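Local coordinates for protein possible thiamine biosynthesis enzyme (Candida albicans, PDB 2X7P) that probably binds a small ligand in the cleft of a periplasmic-binding-protein fold and may take part in thiamine biosynthesis, at residues L91-K96 with S202-T207; R57-L62 with T74-A79; P15-A20 with Q213-V218; T198-W203 with V280-T285. The protein carries 1 engineered substitution. All coordinates share one frame; numbering follows the deposited sequence.

Contact 1 (L91-K96 with S202-T207); sequences LDTYVK and SWVVAT. With AE3 (2-(2-ethoxyethoxy)ethanol), chain F.
Leu91 and Asp92 both face Val205 in a classic beta bulge. Val205 O takes a bond from Leu91 N at 2.8 Å and a weak one from Asp92 N. In return Val205 N gives a nearly straight bond to Asp92 O (2.7 Å, 179°). The two strands run antiparallel. Further on, Tyr94 N and Val95 N both reach Trp203 O from above the same face of its carbonyl plane. This double grip lies where the chain turns a corner at Tyr94.

The Tyr94 ring stands with CG anti to the backbone N (chi1 -179°), which lays it alongside Trp203, pointing the same way. Trp203 CB meets the ring edge at Tyr94 CD2, 3.7 Å away. Val95 also lies beside Trp203, with its CG2 branch 3.6 Å from Trp203 CB. The other branch, Val95 CG1, turns to Ser202 OG, whose hydrogen-bond partner is Ser97 O. Trp203 CZ2 touches the bound 2-(2-ethoxyethoxy)ethanol at C5 (3.4 Å). At the other end the Leu91 side chain runs at a slant to that of Thr207, with Leu91 CD1 3.6 Å from Thr207 CG2.

Strand 88-95 is an edge strand of this mixed sheet within the chain. Strand 203-208 separates it from strand 69-73. Helix 216-234 packs on Leu91, Tyr94 and Thr207, while helix 74-82 packs on Val204 and Ala206.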
# COMPACT_ATOMS: atom_id res chain seq x y z
N LEU A 91 12.20 3.38 -4.49
CA LEU A 91 13.50 3.42 -3.83
C LEU A 91 13.76 2.19 -2.96
O LEU A 91 14.82 1.58 -3.05
CB LEU A 91 13.63 4.69 -2.99
CG LEU A 91 13.55 6.01 -3.76
CD1 LEU A 91 13.64 7.19 -2.82
CD2 LEU A 91 14.63 6.08 -4.82
N ASP A 92 12.79 1.83 -2.12
CA ASP A 92 12.99 0.73 -1.19
C ASP A 92 11.66 0.23 -0.63
O ASP A 92 10.61 0.85 -0.84
CB ASP A 92 13.90 1.18 -0.04
CG ASP A 92 14.68 0.03 0.56
OD1 ASP A 92 14.29 -1.14 0.37
OD2 ASP A 92 15.70 0.30 1.23
N THR A 93 11.71 -0.89 0.08
CA THR A 93 10.52 -1.48 0.69
C THR A 93 10.29 -0.90 2.08
O THR A 93 11.21 -0.85 2.90
CB THR A 93 10.65 -3.01 0.80
OG1 THR A 93 10.76 -3.58 -0.51
CG2 THR A 93 9.44 -3.60 1.51
N TYR A 94 9.06 -0.47 2.35
CA TYR A 94 8.71 0.08 3.65
C TYR A 94 8.17 -0.99 4.58
O TYR A 94 8.53 -1.06 5.76
CB TYR A 94 7.70 1.22 3.50
CG TYR A 94 7.30 1.86 4.81
CD1 TYR A 94 8.22 2.56 5.57
CD2 TYR A 94 5.99 1.78 5.27
CE1 TYR A 94 7.86 3.15 6.77
CE2 TYR A 94 5.62 2.37 6.46
CZ TYR A 94 6.56 3.05 7.21
OH TYR A 94 6.19 3.64 8.40
N VAL A 95 7.29 -1.84 4.05
CA VAL A 95 6.74 -2.95 4.81
C VAL A 95 7.00 -4.27 4.09
O VAL A 95 6.55 -4.48 2.96
CB VAL A 95 5.22 -2.79 5.04
CG1 VAL A 95 4.65 -4.03 5.71
CG2 VAL A 95 4.95 -1.55 5.88
N LYS A 96 7.72 -5.16 4.75
CA LYS A 96 8.10 -6.44 4.16
C LYS A 96 6.93 -7.41 4.12
O LYS A 96 6.78 -8.19 3.18
CB LYS A 96 9.28 -7.05 4.93
CG LYS A 96 9.82 -8.34 4.33
CD LYS A 96 11.06 -8.81 5.08
CE LYS A 96 11.61 -10.09 4.49
NZ LYS A 96 10.63 -11.21 4.59
N SER A 202 3.56 -5.17 1.08
CA SER A 202 2.47 -4.19 1.06
C SER A 202 2.89 -2.75 0.75
O SER A 202 2.31 -2.11 -0.12
CB SER A 202 1.67 -4.25 2.36
OG SER A 202 2.52 -4.10 3.49
N TRP A 203 3.89 -2.24 1.46
CA TRP A 203 4.27 -0.83 1.34
C TRP A 203 5.69 -0.63 0.82
O TRP A 203 6.59 -1.42 1.11
CB TRP A 203 4.10 -0.12 2.68
CG TRP A 203 2.69 -0.08 3.17
CD1 TRP A 203 1.96 -1.12 3.65
CD2 TRP A 203 1.84 1.07 3.23
NE1 TRP A 203 0.70 -0.70 4.00
CE2 TRP A 203 0.60 0.64 3.76
CE3 TRP A 203 1.99 2.42 2.89
CZ2 TRP A 203 -0.47 1.51 3.95
CZ3 TRP A 203 0.93 3.28 3.09
CH2 TRP A 203 -0.28 2.82 3.61
N VAL A 204 5.89 0.45 0.07
CA VAL A 204 7.21 0.81 -0.44
C VAL A 204 7.45 2.32 -0.38
O VAL A 204 6.52 3.10 -0.19
CB VAL A 204 7.41 0.35 -1.90
CG1 VAL A 204 7.40 -1.16 -1.99
CG2 VAL A 204 6.34 0.96 -2.80
N VAL A 205 8.71 2.72 -0.56
CA VAL A 205 9.08 4.12 -0.59
C VAL A 205 9.37 4.55 -2.03
O VAL A 205 10.14 3.89 -2.73
CB VAL A 205 10.32 4.40 0.27
CG1 VAL A 205 10.70 5.87 0.20
CG2 VAL A 205 10.07 3.98 1.71
N ALA A 206 8.75 5.64 -2.47
CA ALA A 206 8.91 6.10 -3.84
C ALA A 206 9.24 7.59 -3.92
O ALA A 206 9.06 8.33 -2.96
CB ALA A 206 7.65 5.80 -4.65
N THR A 207 9.74 8.01 -5.08
CA THR A 207 10.09 9.40 -5.33
C THR A 207 9.95 9.72 -6.81
O THR A 207 9.56 8.87 -7.61
CB THR A 207 11.53 9.70 -4.88
OG1 THR A 207 11.78 11.11 -4.96
CG2 THR A 207 12.53 8.96 -5.75
C1 AE3 F . -4.68 2.92 -1.35
C2 AE3 F . -3.84 3.31 -0.14
O2 AE3 F . -4.36 2.70 1.04
C3 AE3 F . -3.49 2.93 2.14
C4 AE3 F . -4.07 2.38 3.44
O3 AE3 F . -4.43 1.01 3.29
C5 AE3 F . -3.55 0.16 4.03
C6 AE3 F . -4.21 -0.25 5.34
O4 AE3 F . -5.62 -0.41 5.14

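Contact 2 (R57-L62 with T74-A79); sequences RLINLL and TEAFIA. With ACY (acetic acid), chain H.
The Phe77 ring meets three side chains of helix 55-63. Leu62 CD1 lies at its edge, near the ring plane and 4.0 Å from Phe77 CE1. Ile59 CG1 and Leu58 CB approach obliquely, with Ile59 CG1 3.9 Å from Phe77 CE1. A second flat group, the Arg57 guanidinium, has Leu61 CD2 over one face and an acetate at its edge.

This is helix-helix packing within an alpha/beta fold of the periplasmic-binding-protein type. Helix 55-63, strand 69-73 and helix 74-82 follow one another in the chain. The two helix segments cross at -45°, with axes 10.6 Å apart. Ile59 and Phe77 span most of the gap, and Ile59 also reaches Ala76. Phe77 has CG anti to its carbonyl carbon (chi1 -62°), and the Phe77 and Ile59 side chains slide past each other in opposite directions. The Leu62 side chain crosses that of Phe77 at about a right angle. Ala70 of strand 69-73 touches Leu58, Leu62 and Phe77, and Val204 and Ala206 of strand 203-208 also pack on Phe77.

The acetate, probably from the crystallisation liquor, is held by Arg57 NE through OXT (2.8 Å) and by Arg57 NH2 through O. Across the helices, Ile59 CD1 ends 3.5 Å from Ala76 O.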
# COMPACT_ATOMS: atom_id res chain seq x y z
N ARG A 57 -3.39 9.28 -5.08
CA ARG A 57 -3.04 10.69 -5.00
C ARG A 57 -1.55 10.89 -4.73
O ARG A 57 -0.96 11.87 -5.16
CB ARG A 57 -3.88 11.40 -3.92
CG ARG A 57 -3.50 12.86 -3.72
CD ARG A 57 -4.59 13.62 -2.99
NE ARG A 57 -4.19 15.00 -2.72
CZ ARG A 57 -4.19 15.97 -3.63
NH1 ARG A 57 -4.56 15.72 -4.87
NH2 ARG A 57 -3.80 17.20 -3.29
N LEU A 58 -0.95 9.94 -4.01
CA LEU A 58 0.48 9.99 -3.74
C LEU A 58 1.26 10.10 -5.04
O LEU A 58 2.21 10.87 -5.15
CB LEU A 58 0.93 8.75 -2.97
CG LEU A 58 0.41 8.60 -1.53
CD1 LEU A 58 0.90 7.30 -0.92
CD2 LEU A 58 0.84 9.79 -0.69
N ILE A 59 0.86 9.31 -6.03
CA ILE A 59 1.49 9.33 -7.34
C ILE A 59 1.30 10.68 -8.02
O ILE A 59 2.24 11.25 -8.57
CB ILE A 59 0.94 8.22 -8.26
CG1 ILE A 59 1.17 6.85 -7.62
CG2 ILE A 59 1.57 8.29 -9.63
CD1 ILE A 59 0.63 5.70 -8.45
N ASN A 60 0.07 11.19 -7.96
CA ASN A 60 -0.24 12.50 -8.54
C ASN A 60 0.60 13.61 -7.94
O ASN A 60 1.08 14.50 -8.65
CB ASN A 60 -1.73 12.81 -8.37
CG ASN A 60 -2.62 11.90 -9.20
OD1 ASN A 60 -2.17 11.29 -10.17
ND2 ASN A 60 -3.88 11.80 -8.81
N LEU A 61 0.79 13.56 -6.62
CA LEU A 61 1.59 14.56 -5.92
C LEU A 61 3.06 14.50 -6.33
O LEU A 61 3.75 15.52 -6.32
CB LEU A 61 1.44 14.40 -4.41
CG LEU A 61 0.04 14.66 -3.84
CD1 LEU A 61 0.00 14.40 -2.35
CD2 LEU A 61 -0.39 16.09 -4.15
N LEU A 62 3.52 13.31 -6.70
CA LEU A 62 4.89 13.15 -7.18
C LEU A 62 5.03 13.71 -8.59
O LEU A 62 6.00 14.40 -8.90
CB LEU A 62 5.30 11.67 -7.16
CG LEU A 62 5.55 11.03 -5.80
CD1 LEU A 62 5.82 9.54 -5.95
CD2 LEU A 62 6.70 11.72 -5.08
N THR A 74 2.45 -0.99 -2.77
CA THR A 74 3.42 -1.40 -3.78
C THR A 74 2.82 -1.49 -5.18
O THR A 74 3.38 -0.95 -6.13
CB THR A 74 4.05 -2.76 -3.42
OG1 THR A 74 4.68 -2.67 -2.13
CG2 THR A 74 5.09 -3.15 -4.46
N GLU A 75 1.69 -2.17 -5.30
CA GLU A 75 1.07 -2.41 -6.60
C GLU A 75 0.72 -1.11 -7.31
O GLU A 75 0.63 -1.07 -8.54
CB GLU A 75 -0.16 -3.30 -6.47
CG GLU A 75 -1.37 -2.64 -5.81
CD GLU A 75 -1.35 -2.75 -4.30
OE1 GLU A 75 -0.28 -3.05 -3.73
OE2 GLU A 75 -2.41 -2.54 -3.68
N ALA A 76 0.51 -0.05 -6.54
CA ALA A 76 0.17 1.25 -7.11
C ALA A 76 1.34 1.83 -7.90
O ALA A 76 1.16 2.30 -9.03
CB ALA A 76 -0.25 2.22 -6.01
N PHE A 77 2.52 1.80 -7.31
CA PHE A 77 3.71 2.36 -7.93
C PHE A 77 4.28 1.45 -9.01
O PHE A 77 4.86 1.92 -10.00
CB PHE A 77 4.78 2.68 -6.88
CG PHE A 77 4.34 3.70 -5.87
CD1 PHE A 77 4.51 5.05 -6.11
CD2 PHE A 77 3.76 3.31 -4.68
CE1 PHE A 77 4.11 5.99 -5.19
CE2 PHE A 77 3.36 4.24 -3.74
CZ PHE A 77 3.53 5.59 -4.00
N ILE A 78 4.13 0.14 -8.83
CA ILE A 78 4.60 -0.83 -9.81
C ILE A 78 3.77 -0.76 -11.09
O ILE A 78 4.31 -0.83 -12.20
CB ILE A 78 4.57 -2.27 -9.26
CG1 ILE A 78 5.52 -2.41 -8.07
CG2 ILE A 78 4.93 -3.26 -10.35
CD1 ILE A 78 6.96 -2.12 -8.41
N ALA A 79 2.46 -0.61 -10.93
CA ALA A 79 1.55 -0.52 -12.07
C ALA A 79 1.78 0.77 -12.85
O ALA A 79 1.85 0.76 -14.07
CB ALA A 79 0.11 -0.61 -11.60
C ACY H . -3.82 16.23 0.35
O ACY H . -3.22 17.02 -0.42
OXT ACY H . -4.00 15.02 0.11
CH3 ACY H . -4.36 16.78 1.64

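Contact 3 (P15-A20 with Q213-V218); sequences PTLKVA and QAKSDV
Leu17 and Val218 reach toward each other tip to tip. Leu17 CD1 comes to 3.5 Å from Val218 CG2, and Leu17 CD2 to 3.6 Å from Val218 CG1. Each leucine branch thus has a valine branch against it. Val218 is turned with CG1 between its backbone N and carbonyl carbon (chi1 67°), while CG2 is anti to the N. This sets CG2 near Pro15 O as well, at 3.3 Å. The Pro15 ring crosses Val218 at a slant, with its CD toward Val218 CB.

Lys215 comes in beside this pair. Its chain is extended beyond CG and slides past Pro15 and Leu17 in the opposite direction to each. Pro15 CB rests 3.7 Å from Lys215 CG, and Leu17 CD2 lies 4.0 Å from Lys215 CD. The extended chain carries NZ to Thr16 O, which it meets at 3.2 Å nearly along the C=O axis.

Lys215 sits at the junction of helices 209-214 and 216-234, and is the N-cap residue of the second. The contact joins this junction to the chain leading into strand 19-21. Leu17 also packs on Ile219 and Phe222 of helix 216-234.

The lysine thus combines two roles. Its methylenes add to the apolar patch, while its ammonium end bonds to Thr16 O and forms a salt bridge with Asp68, which probably steadies its charge.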
# COMPACT_ATOMS: atom_id res chain seq x y z
N PRO A 15 18.46 19.88 1.19
CA PRO A 15 17.21 20.41 0.65
C PRO A 15 16.00 19.96 1.45
O PRO A 15 16.00 18.87 2.01
CB PRO A 15 17.16 19.80 -0.76
CG PRO A 15 18.58 19.53 -1.11
CD PRO A 15 19.25 19.15 0.18
N THR A 16 14.98 20.81 1.50
CA THR A 16 13.75 20.48 2.21
C THR A 16 13.02 19.33 1.52
O THR A 16 12.84 19.34 0.31
CB THR A 16 12.80 21.70 2.29
OG1 THR A 16 13.44 22.76 3.02
CG2 THR A 16 11.50 21.33 2.99
N LEU A 17 12.61 18.35 2.31
CA LEU A 17 11.88 17.20 1.78
C LEU A 17 10.42 17.20 2.21
O LEU A 17 10.11 17.22 3.40
CB LEU A 17 12.54 15.89 2.21
CG LEU A 17 13.86 15.51 1.54
CD1 LEU A 17 14.34 14.17 2.08
CD2 LEU A 17 13.70 15.46 0.03
N LYS A 18 9.52 17.19 1.23
CA LYS A 18 8.09 17.07 1.51
C LYS A 18 7.66 15.62 1.33
O LYS A 18 7.62 15.10 0.21
CB LYS A 18 7.29 17.98 0.59
CG LYS A 18 7.69 19.45 0.67
CD LYS A 18 6.73 20.33 -0.11
CE LYS A 18 5.33 20.28 0.48
NZ LYS A 18 4.38 21.15 -0.27
N VAL A 19 7.35 14.96 2.44
CA VAL A 19 7.00 13.54 2.41
C VAL A 19 5.49 13.32 2.52
O VAL A 19 4.88 13.65 3.53
CB VAL A 19 7.70 12.77 3.54
CG1 VAL A 19 7.29 11.30 3.51
CG2 VAL A 19 9.21 12.91 3.42
N ALA A 20 4.91 12.77 1.46
CA ALA A 20 3.48 12.47 1.44
C ALA A 20 3.23 11.06 1.98
O ALA A 20 3.64 10.08 1.37
CB ALA A 20 2.93 12.61 0.03
N GLN A 213 17.02 13.30 -8.42
CA GLN A 213 18.18 13.86 -9.11
C GLN A 213 18.76 15.07 -8.38
O GLN A 213 19.98 15.24 -8.33
CB GLN A 213 17.79 14.25 -10.54
CG GLN A 213 18.94 14.80 -11.37
OE1 GLN A 213 17.53 14.48 -13.29
NE2 GLN A 213 19.44 15.63 -13.59
N ALA A 214 17.89 15.89 -7.80
CA ALA A 214 18.32 17.13 -7.16
C ALA A 214 18.45 17.00 -5.64
O ALA A 214 19.07 17.84 -5.00
CB ALA A 214 17.36 18.26 -7.51
N LYS A 215 17.86 15.95 -5.08
CA LYS A 215 17.83 15.78 -3.63
C LYS A 215 18.14 14.35 -3.22
O LYS A 215 17.48 13.79 -2.35
CB LYS A 215 16.46 16.19 -3.08
CG LYS A 215 16.02 17.60 -3.45
CD LYS A 215 14.60 17.88 -2.96
CE LYS A 215 14.14 19.26 -3.38
NZ LYS A 215 12.74 19.53 -2.93
N SER A 216 19.15 13.75 -3.84
CA SER A 216 19.50 12.35 -3.57
C SER A 216 20.03 12.14 -2.16
O SER A 216 19.52 11.30 -1.42
CB SER A 216 20.51 11.84 -4.59
OG SER A 216 20.78 10.46 -4.39
N ASP A 217 21.04 12.91 -1.78
CA ASP A 217 21.68 12.77 -0.47
C ASP A 217 20.69 12.93 0.67
O ASP A 217 20.74 12.19 1.66
CB ASP A 217 22.83 13.76 -0.32
CG ASP A 217 23.99 13.46 -1.25
OD1 ASP A 217 23.91 12.45 -1.99
OD2 ASP A 217 24.98 14.22 -1.24
N VAL A 218 19.79 13.90 0.55
CA VAL A 218 18.82 14.18 1.60
C VAL A 218 17.78 13.06 1.70
O VAL A 218 17.27 12.77 2.78
CB VAL A 218 18.11 15.53 1.38
CG1 VAL A 218 17.25 15.49 0.13
CG2 VAL A 218 17.28 15.91 2.59

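Contact 4 (T198-W203 with V280-T285); sequences TPWSSW and VKTKDT. With AE3 (2-(2-ethoxyethoxy)ethanol), chain F.
The loop 198-203 has no regular structure, and it passes helix 275-288 most closely where Trp200 CA and Thr282 CA lie 6.0 Å apart. Trp200 carries the contact. Its CG sits between the backbone N and the carbonyl carbon (chi1 52°), and the indole side chain crosses those of both Thr282 and Thr285 at about a right angle. Thr282 OG1 comes within 3.2 Å of Trp200 CB. That hydroxyl is bonded to Ile278 O of its own helix, so its approach to the indole is a packing contact. Thr282 CG2 lies over one face of the ring, toward the rim. The opposite face has Thr198 CB and Pro199 CD, also toward the rim, so the indole is held between the loop's own chain and the helix.

At the ring edge, Thr285 OG1 lies in plane, 3.5 Å from Trp200 CZ3. The same hydroxyl bonds back to Lys281 O at 3.1 Å. Thr285 N reaches that oxygen from the opposite face of its carbonyl plane. Lys281 itself stretches out fully beyond CG and passes Pro199, with CD 3.4 Å from Pro199 O. A water links the two residues: it accepts from Lys281 NZ and donates to Pro199 O.

The loop joins strand 190-197 of one sheet to strand 203-208 of the other, as an interdomain crossover does in this fold. Helix 129-141 packs on Thr198, Trp200 and Thr285. Trp200 NE1 makes a weak bond to Glu75 of helix 74-82.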
# COMPACT_ATOMS: atom_id res chain seq x y z
N THR A 198 -1.69 -10.47 -0.21
CA THR A 198 -1.05 -10.00 -1.43
C THR A 198 0.24 -10.78 -1.65
O THR A 198 1.01 -10.98 -0.72
CB THR A 198 -0.72 -8.50 -1.37
OG1 THR A 198 0.16 -8.24 -0.27
CG2 THR A 198 -1.99 -7.68 -1.20
N PRO A 199 0.47 -11.23 -2.90
CA PRO A 199 1.69 -11.97 -3.24
C PRO A 199 2.94 -11.16 -2.95
O PRO A 199 4.01 -11.72 -2.71
CB PRO A 199 1.55 -12.19 -4.75
CG PRO A 199 0.09 -12.10 -5.01
CD PRO A 199 -0.43 -11.08 -4.05
N TRP A 200 2.80 -9.83 -2.96
CA TRP A 200 3.93 -8.93 -2.80
C TRP A 200 3.95 -8.29 -1.41
O TRP A 200 3.02 -8.45 -0.63
CB TRP A 200 3.86 -7.83 -3.85
CG TRP A 200 2.53 -7.13 -3.88
CD1 TRP A 200 2.11 -6.12 -3.07
CD2 TRP A 200 1.43 -7.41 -4.76
NE1 TRP A 200 0.83 -5.75 -3.39
CE2 TRP A 200 0.39 -6.53 -4.42
CE3 TRP A 200 1.23 -8.33 -5.80
CZ2 TRP A 200 -0.83 -6.52 -5.09
CZ3 TRP A 200 0.01 -8.32 -6.46
CH2 TRP A 200 -1.00 -7.43 -6.10
N SER A 201 5.03 -7.57 -1.12
CA SER A 201 5.10 -6.77 0.10
C SER A 201 4.16 -5.58 -0.03
O SER A 201 3.98 -5.04 -1.12
CB SER A 201 6.53 -6.29 0.35
OG SER A 201 7.41 -7.39 0.54
N SER A 202 3.56 -5.17 1.08
CA SER A 202 2.47 -4.19 1.06
C SER A 202 2.89 -2.75 0.75
O SER A 202 2.31 -2.11 -0.12
CB SER A 202 1.67 -4.25 2.36
OG SER A 202 2.52 -4.10 3.49
N TRP A 203 3.89 -2.24 1.46
CA TRP A 203 4.27 -0.83 1.34
C TRP A 203 5.69 -0.63 0.82
O TRP A 203 6.59 -1.42 1.11
CB TRP A 203 4.10 -0.12 2.68
CG TRP A 203 2.69 -0.08 3.17
CD1 TRP A 203 1.96 -1.12 3.65
CD2 TRP A 203 1.84 1.07 3.23
NE1 TRP A 203 0.70 -0.70 4.00
CE2 TRP A 203 0.60 0.64 3.76
CE3 TRP A 203 1.99 2.42 2.89
CZ2 TRP A 203 -0.47 1.51 3.95
CZ3 TRP A 203 0.93 3.28 3.09
CH2 TRP A 203 -0.28 2.82 3.61
N VAL A 280 8.53 -8.75 -9.62
CA VAL A 280 8.07 -9.91 -10.38
C VAL A 280 6.63 -10.30 -10.08
O VAL A 280 5.76 -10.20 -10.94
CB VAL A 280 8.98 -11.13 -10.14
CG1 VAL A 280 8.45 -12.35 -10.87
CG2 VAL A 280 10.41 -10.82 -10.57
N LYS A 281 6.37 -10.75 -8.85
CA LYS A 281 5.04 -11.20 -8.45
C LYS A 281 3.97 -10.14 -8.72
O LYS A 281 2.87 -10.46 -9.15
CB LYS A 281 5.03 -11.61 -6.98
CG LYS A 281 5.88 -12.83 -6.67
CD LYS A 281 5.78 -13.23 -5.20
CE LYS A 281 6.60 -14.48 -4.92
NZ LYS A 281 6.53 -14.87 -3.48
N THR A 282 4.30 -8.88 -8.45
CA THR A 282 3.37 -7.78 -8.67
C THR A 282 3.06 -7.64 -10.16
O THR A 282 1.90 -7.49 -10.55
CB THR A 282 3.93 -6.45 -8.14
OG1 THR A 282 4.32 -6.61 -6.77
CG2 THR A 282 2.88 -5.35 -8.24
N LYS A 283 4.10 -7.69 -10.98
CA LYS A 283 3.95 -7.60 -12.43
C LYS A 283 3.04 -8.71 -12.97
O LYS A 283 2.14 -8.44 -13.76
CB LYS A 283 5.32 -7.69 -13.11
CG LYS A 283 5.25 -7.70 -14.63
CD LYS A 283 6.49 -8.34 -15.23
CE LYS A 283 6.61 -9.80 -14.82
NZ LYS A 283 7.80 -10.46 -15.42
N ASP A 284 3.29 -9.94 -12.53
CA ASP A 284 2.51 -11.08 -12.98
C ASP A 284 1.02 -10.90 -12.67
O ASP A 284 0.17 -11.22 -13.50
CB ASP A 284 3.02 -12.37 -12.33
CG ASP A 284 4.44 -12.71 -12.74
OD1 ASP A 284 4.92 -12.15 -13.75
OD2 ASP A 284 5.08 -13.53 -12.06
N THR A 285 0.73 -10.39 -11.48
CA THR A 285 -0.65 -10.18 -11.06
C THR A 285 -1.33 -9.07 -11.86
O THR A 285 -2.46 -9.23 -12.32
CB THR A 285 -0.74 -9.84 -9.56
OG1 THR A 285 -0.14 -10.89 -8.79
CG2 THR A 285 -2.18 -9.66 -9.13
C1 AE3 F . -4.68 2.92 -1.35
C2 AE3 F . -3.84 3.31 -0.14
O2 AE3 F . -4.36 2.70 1.04
C3 AE3 F . -3.49 2.93 2.14
C4 AE3 F . -4.07 2.38 3.44
O3 AE3 F . -4.43 1.01 3.29
C5 AE3 F . -3.55 0.16 4.03
C6 AE3 F . -4.21 -0.25 5.34
O4 AE3 F . -5.62 -0.41 5.14
O HOH W 1 3.80 -14.99 -2.83

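Contacts 1, 2 and 3 gather round the sheet that contains strands 19-21, 69-73, 203-208 and 88-95. Contact 4 lies where the chain crosses to it from the other sheet. Contacts 1 and 4 share Ser202 and Trp203, with centres 12 Å apart, and both touch the bound 2-(2-ethoxyethoxy)ethanol. Contact 2 touches both: Thr74, at the start of helix 74-82, meets Ser201 and Ser202. Contact 3 is peripheral, 27 Å from contact 4 between centres. Along the chain, contacts 1 and 2 are nested inside the loop closed by contact 3, which alternates with contact 4. Contacts 1 and 3 join distant sequence into one domain, contact 2 packs neighbouring helices, and contact 4 ties in the crossover.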